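Local coordinates for protein rifin (Plasmodium falciparum, PDB 7JZI) that belongs to the RIFIN family of variant surface antigens and probably binds host receptors at the surface of infected red blood cells, at residues G19-L31 with F47-L59. Numbering follows the deposited sequence.
Sequences GDIHGMKIVIEGL and FVQNSHYTEVTGL. Unlike the reference sequence in segment 47-59: Q49 (reference Asn).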
# COMPACT_ATOMS: atom_id res chain seq x y z
N GLY B 19 -6.55 17.17 27.31
CA GLY B 19 -7.22 16.42 26.27
C GLY B 19 -6.39 16.29 25.01
O GLY B 19 -6.42 15.25 24.36
N ASP B 20 -5.59 17.31 24.68
CA ASP B 20 -4.69 17.18 23.53
C ASP B 20 -3.63 16.11 23.79
O ASP B 20 -3.45 15.17 22.99
CB ASP B 20 -4.02 18.52 23.24
CG ASP B 20 -4.91 19.45 22.46
OD1 ASP B 20 -6.03 19.04 22.07
OD2 ASP B 20 -4.50 20.61 22.24
N ILE B 21 -2.92 16.24 24.92
CA ILE B 21 -1.84 15.30 25.19
C ILE B 21 -2.37 13.88 25.30
O ILE B 21 -1.72 12.94 24.85
CB ILE B 21 -1.04 15.70 26.45
CG1 ILE B 21 -1.91 15.77 27.71
CG2 ILE B 21 -0.31 17.00 26.21
CD1 ILE B 21 -1.96 14.50 28.55
N HIS B 22 -3.53 13.68 25.90
CA HIS B 22 -4.02 12.32 25.98
C HIS B 22 -4.61 11.83 24.67
O HIS B 22 -4.54 10.64 24.38
CB HIS B 22 -4.90 12.16 27.22
CG HIS B 22 -5.43 10.77 27.43
ND1 HIS B 22 -5.01 9.67 26.71
CD2 HIS B 22 -6.20 10.26 28.42
CE1 HIS B 22 -5.62 8.59 27.14
NE2 HIS B 22 -6.35 8.92 28.19
N GLY B 23 -5.31 12.69 23.91
CA GLY B 23 -5.85 12.23 22.64
C GLY B 23 -4.78 11.77 21.66
O GLY B 23 -5.07 10.93 20.80
N MET B 24 -3.56 12.31 21.75
CA MET B 24 -2.52 11.85 20.83
C MET B 24 -1.96 10.45 21.14
O MET B 24 -1.50 9.78 20.20
CB MET B 24 -1.38 12.85 20.75
CG MET B 24 -0.61 12.68 19.44
SD MET B 24 0.54 14.00 19.02
CE MET B 24 2.07 13.11 19.23
N LYS B 25 -1.89 10.03 22.41
CA LYS B 25 -1.22 8.76 22.72
C LYS B 25 -1.91 7.54 22.08
O LYS B 25 -1.23 6.68 21.48
CB LYS B 25 -1.10 8.57 24.23
CG LYS B 25 -0.84 9.87 24.97
CD LYS B 25 -0.13 9.59 26.28
CE LYS B 25 0.02 10.84 27.10
NZ LYS B 25 -1.15 11.09 27.94
N ILE B 26 -3.23 7.42 22.22
CA ILE B 26 -3.93 6.30 21.59
C ILE B 26 -3.66 6.28 20.08
O ILE B 26 -3.50 5.21 19.47
CB ILE B 26 -5.43 6.32 21.97
CG1 ILE B 26 -6.15 7.60 21.54
CG2 ILE B 26 -5.67 6.03 23.47
CD1 ILE B 26 -7.64 7.61 22.10
N VAL B 27 -3.60 7.44 19.44
CA VAL B 27 -3.37 7.37 18.00
C VAL B 27 -1.90 7.13 17.66
O VAL B 27 -1.60 6.59 16.59
CB VAL B 27 -3.90 8.63 17.27
CG1 VAL B 27 -5.39 8.88 17.58
CG2 VAL B 27 -3.08 9.86 17.58
N ILE B 28 -0.96 7.44 18.56
CA ILE B 28 0.40 6.95 18.28
C ILE B 28 0.44 5.43 18.35
O ILE B 28 1.18 4.78 17.59
CB ILE B 28 1.50 7.64 19.14
CG1 ILE B 28 1.43 7.44 20.66
CG2 ILE B 28 1.61 9.12 18.80
CD1 ILE B 28 2.12 6.18 21.19
N GLU B 29 -0.34 4.84 19.26
CA GLU B 29 -0.53 3.39 19.22
C GLU B 29 -1.04 2.98 17.85
O GLU B 29 -0.58 1.98 17.27
CB GLU B 29 -1.51 2.94 20.32
CG GLU B 29 -1.31 3.58 21.69
CD GLU B 29 -0.32 2.82 22.55
OE1 GLU B 29 0.82 3.30 22.71
OE2 GLU B 29 -0.69 1.74 23.07
N GLY B 30 -1.98 3.75 17.31
CA GLY B 30 -2.52 3.45 15.99
C GLY B 30 -1.47 3.50 14.89
O GLY B 30 -1.45 2.64 14.00
N LEU B 31 -0.57 4.49 14.94
CA LEU B 31 0.42 4.64 13.87
C LEU B 31 1.52 3.60 13.96
O LEU B 31 2.02 3.13 12.94
CB LEU B 31 1.08 6.02 13.89
CG LEU B 31 0.49 7.40 13.60
CD1 LEU B 31 -0.51 7.24 12.48
CD2 LEU B 31 -0.07 8.18 14.77
N PHE B 47 5.35 13.85 13.14
CA PHE B 47 3.99 14.07 13.68
C PHE B 47 4.09 14.14 15.19
O PHE B 47 3.47 15.02 15.81
CB PHE B 47 3.07 12.92 13.30
CG PHE B 47 1.64 13.08 13.75
CD1 PHE B 47 0.75 13.82 12.99
CD2 PHE B 47 1.19 12.49 14.92
CE1 PHE B 47 -0.57 13.96 13.40
CE2 PHE B 47 -0.12 12.64 15.32
CZ PHE B 47 -1.00 13.38 14.56
N VAL B 48 4.88 13.24 15.77
CA VAL B 48 4.93 13.21 17.25
C VAL B 48 5.52 14.52 17.77
O VAL B 48 4.99 15.03 18.77
CB VAL B 48 5.61 11.94 17.82
CG1 VAL B 48 5.01 10.68 17.23
CG2 VAL B 48 7.12 11.94 17.68
N GLN B 49 6.55 15.05 17.12
CA GLN B 49 7.14 16.35 17.54
C GLN B 49 6.17 17.52 17.34
O GLN B 49 6.17 18.43 18.19
CB GLN B 49 8.52 16.59 16.93
CG GLN B 49 9.56 15.59 17.42
CD GLN B 49 10.96 15.99 17.03
OE1 GLN B 49 11.19 17.05 16.45
NE2 GLN B 49 11.92 15.13 17.36
N ASN B 50 5.38 17.53 16.26
CA ASN B 50 4.54 18.73 15.99
C ASN B 50 3.13 18.65 16.62
O ASN B 50 2.42 19.67 16.50
CB ASN B 50 4.57 19.12 14.51
CG ASN B 50 5.95 19.52 14.05
OD1 ASN B 50 6.91 19.50 14.82
ND2 ASN B 50 6.06 19.90 12.78
N SER B 51 2.73 17.54 17.24
CA SER B 51 1.42 17.44 17.96
C SER B 51 0.23 17.48 17.00
O SER B 51 0.24 16.65 16.09
CB SER B 51 1.30 18.46 19.06
OG SER B 51 0.19 18.17 19.91
N HIS B 52 -0.80 18.31 17.25
CA HIS B 52 -1.91 18.48 16.29
C HIS B 52 -2.50 17.14 15.84
O HIS B 52 -2.67 16.86 14.65
CB HIS B 52 -1.48 19.34 15.09
CG HIS B 52 -0.37 18.75 14.26
ND1 HIS B 52 0.88 19.31 14.19
CD2 HIS B 52 -0.35 17.67 13.44
CE1 HIS B 52 1.64 18.59 13.37
NE2 HIS B 52 0.91 17.59 12.91
N TYR B 53 -2.90 16.33 16.83
CA TYR B 53 -3.27 14.93 16.59
C TYR B 53 -4.36 14.77 15.53
O TYR B 53 -4.23 13.91 14.65
CB TYR B 53 -3.58 14.28 17.95
CG TYR B 53 -4.93 14.54 18.56
CD1 TYR B 53 -6.03 13.77 18.23
CD2 TYR B 53 -5.12 15.60 19.46
CE1 TYR B 53 -7.27 14.02 18.80
CE2 TYR B 53 -6.34 15.85 20.02
CZ TYR B 53 -7.42 15.06 19.70
OH TYR B 53 -8.63 15.32 20.27
N THR B 54 -5.37 15.65 15.50
CA THR B 54 -6.47 15.44 14.57
C THR B 54 -6.11 15.77 13.13
O THR B 54 -6.99 15.75 12.27
CB THR B 54 -7.74 16.21 14.99
OG1 THR B 54 -8.69 16.24 13.90
CG2 THR B 54 -7.50 17.61 15.68
N GLU B 55 -4.83 16.05 12.85
CA GLU B 55 -4.36 16.04 11.47
C GLU B 55 -3.99 14.64 10.99
O GLU B 55 -3.33 14.54 9.96
CB GLU B 55 -3.15 16.98 11.32
CG GLU B 55 -3.33 18.38 11.88
CD GLU B 55 -2.31 19.36 11.33
OE1 GLU B 55 -1.17 18.95 11.06
OE2 GLU B 55 -2.64 20.55 11.20
N VAL B 56 -4.39 13.58 11.70
CA VAL B 56 -3.92 12.24 11.34
C VAL B 56 -4.37 11.81 9.95
O VAL B 56 -3.64 11.10 9.25
CB VAL B 56 -4.37 11.19 12.38
CG1 VAL B 56 -3.43 11.17 13.56
CG2 VAL B 56 -5.79 11.46 12.82
N THR B 57 -5.55 12.24 9.50
CA THR B 57 -5.95 11.85 8.15
C THR B 57 -5.02 12.47 7.13
O THR B 57 -4.82 11.90 6.04
CB THR B 57 -7.39 12.29 7.87
OG1 THR B 57 -7.39 13.69 7.55
CG2 THR B 57 -8.27 12.05 9.09
N GLY B 58 -4.38 13.59 7.47
CA GLY B 58 -3.31 14.11 6.64
C GLY B 58 -2.18 13.11 6.49
O GLY B 58 -1.80 12.74 5.37
N LEU B 59 -1.75 12.56 7.62
CA LEU B 59 -0.69 11.57 7.61
C LEU B 59 -1.06 10.46 6.64
O LEU B 59 -0.18 9.84 6.04
CB LEU B 59 -0.51 11.05 9.04
CG LEU B 59 0.86 10.63 9.56
CD1 LEU B 59 0.74 10.18 11.01
CD2 LEU B 59 1.44 9.53 8.71
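M24 and Y53 bring the two backbones closest, their CA atoms 5.3 Å apart, where the long helix 8-33 of this all-alpha fragment of the RIFIN protein passes the corner between helix 43-50 and helix 56-70. Helix 43-50 ends there, S51 takes positive phi, a short 3-10 turn at 53-54 follows, and helix 56-70 starts after its N-cap residue E55. Further along, I28 lies opposite V48, their CA atoms 7.8 Å apart. The M24 side chain runs antiparallel alongside those of F47 and Y53. A chi1 of -157° points CG away from the backbone N, and the chain then runs out nearly straight before bending at chi3. Its CG rests on Y53 CB at 3.7 Å, and its SD approaches S51 CA. The same sulfur makes an oblique Met-aromatic contact with F47, 4.9 Å from the ring centroid, and M24 CE lies against CA and O of V48. The Y53 ring turns back along helix 8-33: one face covers the backbone of G23 and the amide N of M24, a close approach possible because G23 carries no side chain at this point. Y53 CG sits between its own backbone N and carbonyl carbon (chi1 79°), which swings the ring in that direction. At the ring edge, D20 OD1 lies near the plane, 3.8 Å from Y53 CE2, with the carboxylate turned 69° from the ring. V27 CG2 packs on V56 CG1 from the start of helix 56-70; V27 also touches A116, and L31 touches L109, both of helix 101-127. I28 and V48 lie roughly perpendicular, CG2 against CG1. Beyond them L31 and L59 meet tip to tip, their CD1 methyls 3.5 Å apart.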